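Local coordinates for protein Ulp1-like SUMO protease (Chaetomium thermophilum, PDB 6DG4) that probably cleaves SUMO from its conjugates and precursors as a C48-family thiol protease, this chain being the catalytic domain of a longer protein, at residues 137-142 with 152-157; 191-196 with 217-222. All coordinates share one frame; numbering follows the deposited sequence.

Contact 1. Residues 137-142 with 152-157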
ATOM      1  N   HIS A 137     -12.657  -7.306   3.596  1.00 11.62           N
ATOM      2  CA  HIS A 137     -12.469  -5.861   3.614  1.00 11.45           C
ATOM      3  C   HIS A 137     -10.986  -5.541   3.770  1.00 10.37           C
ATOM      4  O   HIS A 137     -10.355  -5.946   4.753  1.00 11.25           O
ATOM      5  CB  HIS A 137     -13.265  -5.249   4.762  1.00 11.13           C
ATOM      6  CG  HIS A 137     -13.105  -3.766   4.886  1.00 11.21           C
ATOM      7  ND1 HIS A 137     -13.309  -2.899   3.832  1.00 11.94           N
ATOM      8  CD2 HIS A 137     -12.746  -2.998   5.940  1.00 12.66           C
ATOM      9  CE1 HIS A 137     -13.082  -1.662   4.235  1.00 11.20           C
ATOM     10  NE2 HIS A 137     -12.748  -1.692   5.512  1.00 12.21           N
ATOM     11  N   TRP A 138     -10.446  -4.799   2.806  1.00  9.77           N
ATOM     12  CA  TRP A 138      -9.055  -4.377   2.820  1.00  9.14           C
ATOM     13  C   TRP A 138      -8.920  -3.027   3.503  1.00 10.27           C
ATOM     14  O   TRP A 138      -9.656  -2.086   3.184  1.00 10.69           O
ATOM     15  CB  TRP A 138      -8.524  -4.232   1.392  1.00  9.91           C
ATOM     16  CG  TRP A 138      -8.192  -5.514   0.742  1.00 10.97           C
ATOM     17  CD1 TRP A 138      -8.948  -6.186  -0.160  1.00 11.70           C
ATOM     18  CD2 TRP A 138      -7.003  -6.290   0.931  1.00 11.86           C
ATOM     19  NE1 TRP A 138      -8.314  -7.341  -0.542  1.00 14.59           N
ATOM     20  CE2 TRP A 138      -7.111  -7.422   0.107  1.00 13.85           C
ATOM     21  CE3 TRP A 138      -5.856  -6.135   1.716  1.00 13.70           C
ATOM     22  CZ2 TRP A 138      -6.125  -8.398   0.050  1.00 15.03           C
ATOM     23  CZ3 TRP A 138      -4.878  -7.106   1.657  1.00 15.97           C
ATOM     24  CH2 TRP A 138      -5.018  -8.221   0.831  1.00 15.72           C
ATOM     25  N   THR A 139      -7.944  -2.942   4.406  1.00  9.79           N
ATOM     26  CA  THR A 139      -7.525  -1.717   5.068  1.00  9.02           C
ATOM     27  C   THR A 139      -6.000  -1.701   5.074  1.00  8.54           C
ATOM     28  O   THR A 139      -5.347  -2.655   4.640  1.00  8.63           O
ATOM     29  CB  THR A 139      -8.080  -1.634   6.496  1.00  9.59           C
ATOM     30  OG1 THR A 139      -7.600  -2.740   7.277  1.00 10.65           O
ATOM     31  CG2 THR A 139      -9.608  -1.621   6.483  1.00 11.53           C
ATOM     32  N   LEU A 140      -5.431  -0.608   5.579  1.00  9.23           N
ATOM     33  CA  LEU A 140      -3.993  -0.379   5.534  1.00  9.42           C
ATOM     34  C   LEU A 140      -3.495  -0.025   6.925  1.00  8.79           C
ATOM     35  O   LEU A 140      -3.923   0.979   7.500  1.00 11.59           O
ATOM     36  CB  LEU A 140      -3.660   0.773   4.584  1.00  8.95           C
ATOM     37  CG  LEU A 140      -2.168   1.065   4.427  1.00  9.55           C
ATOM     38  CD1 LEU A 140      -1.476  -0.060   3.668  1.00 10.83           C
ATOM     39  CD2 LEU A 140      -1.946   2.411   3.751  1.00 10.15           C
ATOM     40  N   ALA A 141      -2.575  -0.824   7.450  1.00  8.87           N
ATOM     41  CA  ALA A 141      -1.822  -0.429   8.629  1.00  9.48           C
ATOM     42  C   ALA A 141      -0.528   0.229   8.168  1.00  9.63           C
ATOM     43  O   ALA A 141       0.086  -0.198   7.186  1.00  9.76           O
ATOM     44  CB  ALA A 141      -1.524  -1.634   9.520  1.00 12.06           C
ATOM     45  N   VAL A 142      -0.130   1.280   8.874  1.00 10.14           N
ATOM     46  CA  VAL A 142       1.075   2.030   8.548  1.00  9.43           C
ATOM     47  C   VAL A 142       1.834   2.255   9.844  1.00  9.55           C
ATOM     48  O   VAL A 142       1.306   2.862  10.781  1.00 11.89           O
ATOM     49  CB  VAL A 142       0.758   3.375   7.871  1.00 10.39           C
ATOM     50  CG1 VAL A 142       2.049   4.101   7.479  1.00 11.94           C
ATOM     51  CG2 VAL A 142      -0.125   3.167   6.654  1.00 11.69           C
ATOM     52  N   HIS A 152      -3.908   2.747  11.631  1.00 10.22           N
ATOM     53  CA  HIS A 152      -4.750   1.848  10.857  1.00 10.02           C
ATOM     54  C   HIS A 152      -5.738   2.715  10.095  1.00  9.97           C
ATOM     55  O   HIS A 152      -6.546   3.419  10.710  1.00 11.84           O
ATOM     56  CB  HIS A 152      -5.478   0.878  11.787  1.00 10.71           C
ATOM     57  CG  HIS A 152      -6.380  -0.076  11.074  1.00 10.31           C
ATOM     58  ND1 HIS A 152      -7.644  -0.382  11.528  1.00 11.34           N
ATOM     59  CD2 HIS A 152      -6.209  -0.783   9.932  1.00 10.84           C
ATOM     60  CE1 HIS A 152      -8.206  -1.249  10.707  1.00 10.82           C
ATOM     61  NE2 HIS A 152      -7.359  -1.504   9.726  1.00 11.22           N
ATOM     62  N   LEU A 153      -5.664   2.676   8.764  1.00  9.88           N
ATOM     63  CA  LEU A 153      -6.515   3.495   7.907  1.00 10.33           C
ATOM     64  C   LEU A 153      -7.601   2.598   7.326  1.00  9.79           C
ATOM     65  O   LEU A 153      -7.325   1.736   6.484  1.00 10.55           O
ATOM     66  CB  LEU A 153      -5.722   4.174   6.794  1.00 10.58           C
ATOM     67  CG  LEU A 153      -4.867   5.364   7.230  1.00 13.29           C
ATOM     68  CD1 LEU A 153      -3.598   4.911   7.934  1.00 16.76           C
ATOM     69  CD2 LEU A 153      -4.535   6.264   6.051  1.00 15.22           C
ATOM     70  N   ASP A 154      -8.827   2.794   7.794  1.00 11.33           N
ATOM     71  CA  ASP A 154      -9.989   2.046   7.333  1.00 11.63           C
ATOM     72  C   ASP A 154     -10.912   3.036   6.635  1.00 11.03           C
ATOM     73  O   ASP A 154     -11.464   3.932   7.280  1.00 12.24           O
ATOM     74  CB  ASP A 154     -10.685   1.403   8.527  1.00 11.96           C
ATOM     75  CG  ASP A 154     -11.815   0.490   8.122  1.00 11.69           C
ATOM     76  OD1 ASP A 154     -12.295   0.601   6.971  1.00 12.30           O
ATOM     77  OD2 ASP A 154     -12.228  -0.333   8.966  1.00 16.01           O
ATOM     78  N   SER A 155     -11.064   2.879   5.318  1.00 10.66           N
ATOM     79  CA  SER A 155     -11.901   3.794   4.550  1.00 11.03           C
ATOM     80  C   SER A 155     -13.353   3.769   5.009  1.00 12.62           C
ATOM     81  O   SER A 155     -14.066   4.762   4.840  1.00 12.57           O
ATOM     82  CB  SER A 155     -11.787   3.486   3.053  1.00 11.36           C
ATOM     83  OG  SER A 155     -11.975   2.103   2.766  1.00 12.40           O
ATOM     84  N   MET A 156     -13.814   2.666   5.606  1.00 13.08           N
ATOM     85  CA  MET A 156     -15.193   2.633   6.087  1.00 14.95           C
ATOM     86  C   MET A 156     -15.426   3.594   7.241  1.00 17.08           C
ATOM     87  O   MET A 156     -16.580   3.939   7.514  1.00 20.51           O
ATOM     88  CB  MET A 156     -15.591   1.210   6.462  1.00 16.81           C
ATOM     89  CG  MET A 156     -15.790   0.366   5.230  1.00 15.77           C
ATOM     90  SD  MET A 156     -16.190  -1.351   5.572  1.00 27.82           S
ATOM     91  CE  MET A 156     -17.724  -1.167   6.478  1.00 40.21           C
ATOM     92  N   ALA A 157     -14.363   4.043   7.907  1.00 15.22           N
ATOM     93  CA  ALA A 157     -14.459   4.987   9.012  1.00 16.82           C
ATOM     94  C   ALA A 157     -13.806   6.322   8.667  1.00 16.21           C
ATOM     95  O   ALA A 157     -13.323   7.035   9.552  1.00 17.65           O
ATOM     96  CB  ALA A 157     -13.838   4.388  10.273  1.00 19.01           C
TER
HETATM   97  O   HOH W   1      -9.769   0.686   3.489  1.00 10.45           O

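Contact 2. Residues 191-196 with 217-222. With SO4 (sulfate ion), chain C.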
ATOM      1  N   PHE A 191      -5.509   9.063  11.021  1.00 13.10           N
ATOM      2  CA  PHE A 191      -5.498  10.024   9.931  1.00 14.35           C
ATOM      3  C   PHE A 191      -6.872  10.052   9.280  1.00 13.52           C
ATOM      4  O   PHE A 191      -7.472   9.002   9.036  1.00 16.21           O
ATOM      5  CB  PHE A 191      -4.460   9.646   8.866  1.00 16.10           C
ATOM      6  CG  PHE A 191      -3.048   9.757   9.343  1.00 18.14           C
ATOM      7  CD1 PHE A 191      -2.419  10.986   9.380  1.00 21.43           C
ATOM      8  CD2 PHE A 191      -2.348   8.638   9.754  1.00 19.20           C
ATOM      9  CE1 PHE A 191      -1.122  11.103   9.823  1.00 23.05           C
ATOM     10  CE2 PHE A 191      -1.044   8.747  10.203  1.00 21.03           C
ATOM     11  CZ  PHE A 191      -0.432   9.981  10.241  1.00 21.69           C
ATOM     12  N   GLN A 192      -7.369  11.250   9.003  1.00 13.74           N
ATOM     13  CA  GLN A 192      -8.567  11.368   8.189  1.00 12.39           C
ATOM     14  C   GLN A 192      -8.249  10.923   6.769  1.00 11.64           C
ATOM     15  O   GLN A 192      -7.164  11.188   6.245  1.00 12.69           O
ATOM     16  CB  GLN A 192      -9.054  12.814   8.158  1.00 15.40           C
ATOM     17  CG  GLN A 192     -10.371  13.008   7.412  1.00 19.06           C
ATOM     18  CD  GLN A 192     -10.692  14.473   7.078  1.00 21.07           C
ATOM     19  OE1 GLN A 192     -10.161  15.422   7.686  1.00 23.66           O
ATOM     20  NE2 GLN A 192     -11.576  14.656   6.098  1.00 17.82           N
ATOM     21  N   ALA A 193      -9.198  10.240   6.148  1.00 11.62           N
ATOM     22  CA  ALA A 193      -9.031   9.801   4.773  1.00 10.91           C
ATOM     23  C   ALA A 193     -10.402   9.753   4.126  1.00  9.94           C
ATOM     24  O   ALA A 193     -11.423   9.766   4.824  1.00 11.57           O
ATOM     25  CB  ALA A 193      -8.345   8.430   4.706  1.00 11.76           C
ATOM     26  N   PRO A 194     -10.464   9.735   2.796  1.00 10.60           N
ATOM     27  CA  PRO A 194     -11.770   9.721   2.131  1.00 10.29           C
ATOM     28  C   PRO A 194     -12.621   8.543   2.577  1.00  9.74           C
ATOM     29  O   PRO A 194     -12.123   7.444   2.826  1.00 10.97           O
ATOM     30  CB  PRO A 194     -11.400   9.628   0.647  1.00 10.70           C
ATOM     31  CG  PRO A 194     -10.083  10.346   0.579  1.00 11.19           C
ATOM     32  CD  PRO A 194      -9.365   9.923   1.827  1.00 10.03           C
ATOM     33  N   ARG A 195     -13.923   8.788   2.670  1.00 11.63           N
ATOM     34  CA  ARG A 195     -14.862   7.807   3.187  1.00 11.12           C
ATOM     35  C   ARG A 195     -15.330   6.852   2.100  1.00 10.07           C
ATOM     36  O   ARG A 195     -15.649   7.261   0.977  1.00 12.75           O
ATOM     37  CB  ARG A 195     -16.082   8.510   3.782  1.00 14.17           C
ATOM     38  CG  ARG A 195     -17.105   7.561   4.385  1.00 17.96           C
ATOM     39  CD  ARG A 195     -18.252   8.317   5.027  1.00 21.76           C
ATOM     40  NE  ARG A 195     -17.830   9.038   6.224  1.00 25.23           N
ATOM     41  CZ  ARG A 195     -17.673   8.477   7.420  1.00 27.95           C
ATOM     42  NH1 ARG A 195     -17.887   7.175   7.577  1.00 28.53           N
ATOM     43  NH2 ARG A 195     -17.296   9.216   8.458  1.00 29.48           N
ATOM     44  N   GLN A 196     -15.406   5.579   2.471  1.00 11.30           N
ATOM     45  CA  GLN A 196     -15.937   4.533   1.620  1.00 11.20           C
ATOM     46  C   GLN A 196     -17.431   4.361   1.849  1.00 12.84           C
ATOM     47  O   GLN A 196     -17.892   4.256   2.990  1.00 15.03           O
ATOM     48  CB  GLN A 196     -15.234   3.213   1.945  1.00 12.37           C
ATOM     49  CG  GLN A 196     -15.854   2.006   1.282  1.00 13.83           C
ATOM     50  CD  GLN A 196     -15.188   0.716   1.713  1.00 16.08           C
ATOM     51  OE1 GLN A 196     -13.968   0.651   1.841  1.00 16.62           O
ATOM     52  NE2 GLN A 196     -15.989  -0.306   1.979  1.00 18.46           N
ATOM     53  N   VAL A 217       1.714  12.659   1.682  1.00 11.64           N
ATOM     54  CA  VAL A 217       0.591  13.446   1.185  1.00 10.70           C
ATOM     55  C   VAL A 217      -0.642  13.142   2.023  1.00  9.77           C
ATOM     56  O   VAL A 217      -0.901  11.984   2.366  1.00 10.36           O
ATOM     57  CB  VAL A 217       0.338  13.113  -0.298  1.00 11.65           C
ATOM     58  CG1 VAL A 217      -0.972  13.715  -0.776  1.00 12.54           C
ATOM     59  CG2 VAL A 217       1.492  13.607  -1.156  1.00 13.96           C
ATOM     60  N   ASP A 218      -1.411  14.181   2.342  1.00  9.89           N
ATOM     61  CA  ASP A 218      -2.632  14.035   3.131  1.00  9.88           C
ATOM     62  C   ASP A 218      -3.755  13.441   2.287  1.00  9.52           C
ATOM     63  O   ASP A 218      -4.267  14.108   1.380  1.00 10.14           O
ATOM     64  CB  ASP A 218      -3.052  15.405   3.668  1.00 10.92           C
ATOM     65  CG  ASP A 218      -4.207  15.326   4.645  1.00 14.87           C
ATOM     66  OD1 ASP A 218      -4.923  14.303   4.652  1.00 14.97           O
ATOM     67  OD2 ASP A 218      -4.405  16.304   5.403  1.00 18.30           O
ATOM     68  N   PRO A 219      -4.178  12.200   2.551  1.00  9.45           N
ATOM     69  CA  PRO A 219      -5.205  11.596   1.684  1.00  9.74           C
ATOM     70  C   PRO A 219      -6.538  12.322   1.715  1.00  8.88           C
ATOM     71  O   PRO A 219      -7.237  12.353   0.694  1.00  9.49           O
ATOM     72  CB  PRO A 219      -5.314  10.155   2.207  1.00  9.93           C
ATOM     73  CG  PRO A 219      -4.864  10.234   3.627  1.00 10.01           C
ATOM     74  CD  PRO A 219      -3.774  11.287   3.636  1.00  9.26           C
ATOM     75  N   ALA A 220      -6.905  12.917   2.857  1.00 10.39           N
ATOM     76  CA  ALA A 220      -8.168  13.636   2.963  1.00 10.01           C
ATOM     77  C   ALA A 220      -8.210  14.862   2.064  1.00 10.80           C
ATOM     78  O   ALA A 220      -9.299  15.305   1.687  1.00 13.14           O
ATOM     79  CB  ALA A 220      -8.404  14.064   4.413  1.00 11.42           C
ATOM     80  N   GLN A 221      -7.056  15.412   1.710  1.00  8.99           N
ATOM     81  CA  GLN A 221      -6.974  16.561   0.825  1.00 10.42           C
ATOM     82  C   GLN A 221      -6.789  16.169  -0.633  1.00 11.12           C
ATOM     83  O   GLN A 221      -6.786  17.054  -1.492  1.00 13.46           O
ATOM     84  CB  GLN A 221      -5.801  17.456   1.262  1.00 11.57           C
ATOM     85  CG  GLN A 221      -5.980  18.036   2.656  1.00 11.89           C
ATOM     86  CD  GLN A 221      -4.781  18.822   3.157  1.00 13.26           C
ATOM     87  OE1 GLN A 221      -3.680  18.723   2.615  1.00 14.05           O
ATOM     88  NE2 GLN A 221      -4.994  19.608   4.208  1.00 14.73           N
ATOM     89  N   ALA A 222      -6.670  14.873  -0.943  1.00  9.76           N
ATOM     90  CA  ALA A 222      -6.097  14.450  -2.214  1.00  9.41           C
ATOM     91  C   ALA A 222      -7.044  13.751  -3.181  1.00  8.86           C
ATOM     92  O   ALA A 222      -6.783  13.789  -4.384  1.00 10.40           O
ATOM     93  CB  ALA A 222      -4.896  13.523  -1.976  1.00 10.90           C
TER
HETATM   94  S   SO4 C 302     -17.733   6.439  11.278  1.00 69.96           S
HETATM   95  O1  SO4 C 302     -17.838   5.760   9.989  1.00 95.11           O
HETATM   96  O2  SO4 C 302     -18.847   7.370  11.434  1.00 70.81           O
HETATM   97  O3  SO4 C 302     -17.778   5.446  12.348  1.00 96.98           O
HETATM   98  O4  SO4 C 302     -16.473   7.176  11.342  1.00105.41           O
HETATM   99  O   HOH W   2      -5.098  12.881   6.882  1.00 19.91           O

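Contact 1. Residues 137-142 with 152-157
His-137 meets Asp-154 through a nearly straight hydrogen bond in which NE2 donates to OD1 (2.8 Å, N-H...O 174°). The oxygen lies in the plane of the ring, whereas the ring comes to the carboxylate from above its plane. From the opposite carboxylate face the backbone N of Met-156 donates to the same OD1 (2.9 Å), closing an Asx turn, and the two bonds together hold the carboxylate in its rotation. Over one imidazole face sits Met-156 SD, 3.5 Å from the centroid of the His-137 ring, a Met-aromatic contact; CG anti to the carbonyl carbon (chi1 -73°) brings the sulfur over the ring. Thr-139 backs the carboxylate with its methyl, CG2 lying 3.5 Å from Asp-154 CG. Its hydroxyl OG1, set between backbone N and carbonyl carbon (chi1 61°), instead reaches the edge of the His-152 ring and hydrogen-bonds NE2 at 2.8 Å; Ser-162 N holds the ND1 of that ring. With an alanine in place of Asp-154, His-137 NE2 would probably lose its acceptor and the imidazole would be freer to turn. Farther along, the hydrogen-bonded pair Leu-140 and Leu-153 exchanges both backbone bonds. A water donates to Trp-138 O and Ser-155 OG, the latter also hydrogen-bonded to Gln-196 OE1. The contact thus closes an antiparallel beta hairpin at its open end, where His-137 also touches Cys-202 of helix 202-215, consistent with the Cys-His-Asp catalytic triad of C48 proteases.

Contact 2. Residues 191-196 with 217-222
Gln-192 lays its side chain along the methyl of Ala-220, which it passes from root to amide. Its CB stands 4.0 Å from Ala-220 CB, CG draws somewhat nearer, and the amide carbon CD makes the closest approach to that CB, 3.5 Å. At the tip NE2 is 3.6 Å from Ala-220 CB, with OE1 a little farther off, so the flank of the amide lies against a methyl group. CG anti to the backbone N (chi1 -176°) and an extended chain beyond it carry the amide along this course, on a surface that also touches a crystal neighbour. The glutamine backbone adds a polar link: water 2 donates to Gln-192 O and to Asp-218 OD1, at 2.7 Å from each, and stands in for a direct bond between the loops. The same OD1 accepts a weak hydrogen bond from the N of Ala-220. Next to this, Pro-219 wedges its ring against the other loop, with CG 4.1 Å from Ala-193 CB and also close to Gln-192 O, while Pro-194 CD rests on the carbonyl oxygen of Pro-219 at 3.4 Å. Arg-195 turns elsewhere, its NH1 donating in the guanidinium plane to O1 of a sulfate (2.8 Å), probably from the crystallisation liquor, that is also bonded by Arg-160. The two loops flank helix 202-215 in the chain: residues 191-196 lie between strand 187-188 and this helix, and residues 217-222 lead from it toward helix 228-241; Ala-193 and Pro-219 both touch Asn-209 of helix 202-215, so their packing ties its entering and leaving loops together.

Contact 1 is a buried, polar pairing inside the central sheet, held by direct hydrogen bonds, whereas contact 2 is a partly buried packing of loops nearer the surface, held by prolines, alanines and one bridging water. Both border helix 202-215: residues 137-142 and 152-157 lie against its side chains, and contact 2 joins the loops before and after it. They meet through residues 191-196, where Gln-196 OE1 lies 2.6 Å from Ser-155 OG, probably a hydrogen bond, and the amide also packs on His-137 and Met-156. Its place beside His-137 and Cys-202 is consistent with the oxyanion-hole glutamine of C48 proteases.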